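Local coordinates for putative exported protein (Bacteroides fragilis, PDB 3FZX) that is of unknown function but binds calcium ions and is probably an exported, lipid-binding protein with a barrel related to LolA and LolB, at residues Val156-Ala160 with Gly161-Cys165. Residues are numbered along the deposited sequence; the frame is centred on the assembly and turned at random.
Sequences VNTPA and GAFYC
T158 and G161 close a two-residue β-hairpin whose type I turn, with P159 and A160 at its corners, links strands 136-158 and 161-175 of the antiparallel barrel. G161 O is gripped twice by one residue: T158 N donates to it from above the carbonyl plane at 2.7 Å, while T158 OG1 lies in that plane, on a lone pair, 2.9 Å from the same G161 O. The hydroxyl gets there because chi1 of 80° sets OG1 between the backbone N and the carbonyl carbon, turned back over the turn; there it also accepts a weak bond from A160 N. In the return direction G161 N donates to T158 O. G161 has a positive phi of 136°, at which a β-carbon would collide with A160 O.

Beyond the turn the ladder continues through V156 and F163, a hydrogen-bonded pair joined by nearly straight bonds in both directions. Between these rungs, N157 OD1 leans toward the neighbouring strand, 3.2 Å from the methyl carbon A162 CB of its non-hydrogen-bonded partner. The opposite face carries V156, T158 and F163. T158 OG1 meets the F163 ring at its edge, 3.9 Å from CE2, and from the turn A160 CB comes within 4.2 Å of F163 CE2. L213 and I216 of strand 207-217 also pack on this phenyl group, whereas W188 of strand 180-190 touches both V156 and C165. With V156 CG2 anti to the carbonyl carbon, this methyl rests 3.9 Å from C165 SG.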
loop_
_atom_site.group_PDB
_atom_site.type_symbol
_atom_site.label_atom_id
_atom_site.label_comp_id
_atom_site.label_asym_id
_atom_site.label_seq_id
_atom_site.Cartn_x
_atom_site.Cartn_y
_atom_site.Cartn_z
ATOM N N VAL A 156 -19.454 21.133 -6.617
ATOM C CA VAL A 156 -19.750 20.199 -7.693
ATOM C C VAL A 156 -21.141 19.644 -7.412
ATOM O O VAL A 156 -21.415 19.207 -6.303
ATOM C CB VAL A 156 -18.746 19.016 -7.740
ATOM C CG1 VAL A 156 -19.114 18.075 -8.874
ATOM C CG2 VAL A 156 -17.279 19.523 -7.910
ATOM N N ASN A 157 -22.010 19.663 -8.411
ATOM C CA ASN A 157 -23.389 19.190 -8.248
ATOM C C ASN A 157 -23.474 17.784 -8.759
ATOM O O ASN A 157 -23.075 17.526 -9.873
ATOM C CB ASN A 157 -24.344 20.038 -9.072
ATOM C CG ASN A 157 -24.558 21.405 -8.503
ATOM O OD1 ASN A 157 -24.515 21.624 -7.300
ATOM N ND2 ASN A 157 -24.822 22.341 -9.379
ATOM N N THR A 158 -24.005 16.876 -7.959
ATOM C CA THR A 158 -24.094 15.488 -8.344
ATOM C C THR A 158 -25.487 14.946 -7.983
ATOM O O THR A 158 -26.269 15.628 -7.277
ATOM C CB THR A 158 -23.033 14.621 -7.615
ATOM O OG1 THR A 158 -23.491 14.330 -6.293
ATOM C CG2 THR A 158 -21.676 15.308 -7.560
ATOM N N PRO A 159 -25.806 13.717 -8.452
ATOM C CA PRO A 159 -27.088 13.109 -8.041
ATOM C C PRO A 159 -27.238 12.904 -6.525
ATOM O O PRO A 159 -28.367 12.914 -6.023
ATOM C CB PRO A 159 -27.110 11.787 -8.813
ATOM C CG PRO A 159 -26.351 12.115 -10.089
ATOM C CD PRO A 159 -25.231 13.036 -9.629
ATOM N N ALA A 160 -26.123 12.746 -5.815
ATOM C CA ALA A 160 -26.137 12.655 -4.346
ATOM C C ALA A 160 -26.219 14.028 -3.668
ATOM O O ALA A 160 -26.478 14.099 -2.488
ATOM C CB ALA A 160 -24.913 11.864 -3.813
ATOM N N GLY A 161 -26.004 15.109 -4.396
ATOM C CA GLY A 161 -26.070 16.457 -3.834
ATOM C C GLY A 161 -24.918 17.334 -4.315
ATOM O O GLY A 161 -24.156 16.954 -5.216
ATOM N N ALA A 162 -24.817 18.516 -3.710
ATOM C CA ALA A 162 -23.794 19.510 -4.028
ATOM C C ALA A 162 -22.741 19.469 -2.919
ATOM O O ALA A 162 -23.068 19.586 -1.728
ATOM C CB ALA A 162 -24.408 20.920 -4.156
ATOM N N PHE A 163 -21.487 19.287 -3.309
ATOM C CA PHE A 163 -20.375 19.173 -2.373
ATOM C C PHE A 163 -19.236 20.134 -2.745
ATOM O O PHE A 163 -18.878 20.271 -3.916
ATOM C CB PHE A 163 -19.889 17.728 -2.353
ATOM C CG PHE A 163 -20.954 16.762 -1.959
ATOM C CD1 PHE A 163 -21.334 16.634 -0.621
ATOM C CD2 PHE A 163 -21.614 16.004 -2.915
ATOM C CE1 PHE A 163 -22.364 15.754 -0.246
ATOM C CE2 PHE A 163 -22.649 15.131 -2.549
ATOM C CZ PHE A 163 -23.011 14.995 -1.222
ATOM N N TYR A 164 -18.685 20.816 -1.747
ATOM C CA TYR A 164 -17.521 21.678 -1.937
ATOM C C TYR A 164 -16.323 20.757 -2.010
ATOM O O TYR A 164 -16.092 19.960 -1.093
ATOM C CB TYR A 164 -17.379 22.705 -0.795
ATOM C CG TYR A 164 -16.465 23.857 -1.156
ATOM C CD1 TYR A 164 -16.850 24.776 -2.125
ATOM C CD2 TYR A 164 -15.227 24.022 -0.551
ATOM C CE1 TYR A 164 -16.036 25.837 -2.492
ATOM C CE2 TYR A 164 -14.388 25.110 -0.905
ATOM C CZ TYR A 164 -14.819 26.008 -1.880
ATOM O OH TYR A 164 -14.052 27.079 -2.273
ATOM N N CYS A 165 -15.592 20.841 -3.119
ATOM C CA CYS A 165 -14.515 19.921 -3.434
ATOM C C CYS A 165 -13.197 20.595 -3.749
ATOM O O CYS A 165 -13.161 21.774 -4.131
ATOM C CB CYS A 165 -14.876 19.154 -4.708
ATOM S SG CYS A 165 -16.183 18.022 -4.466
#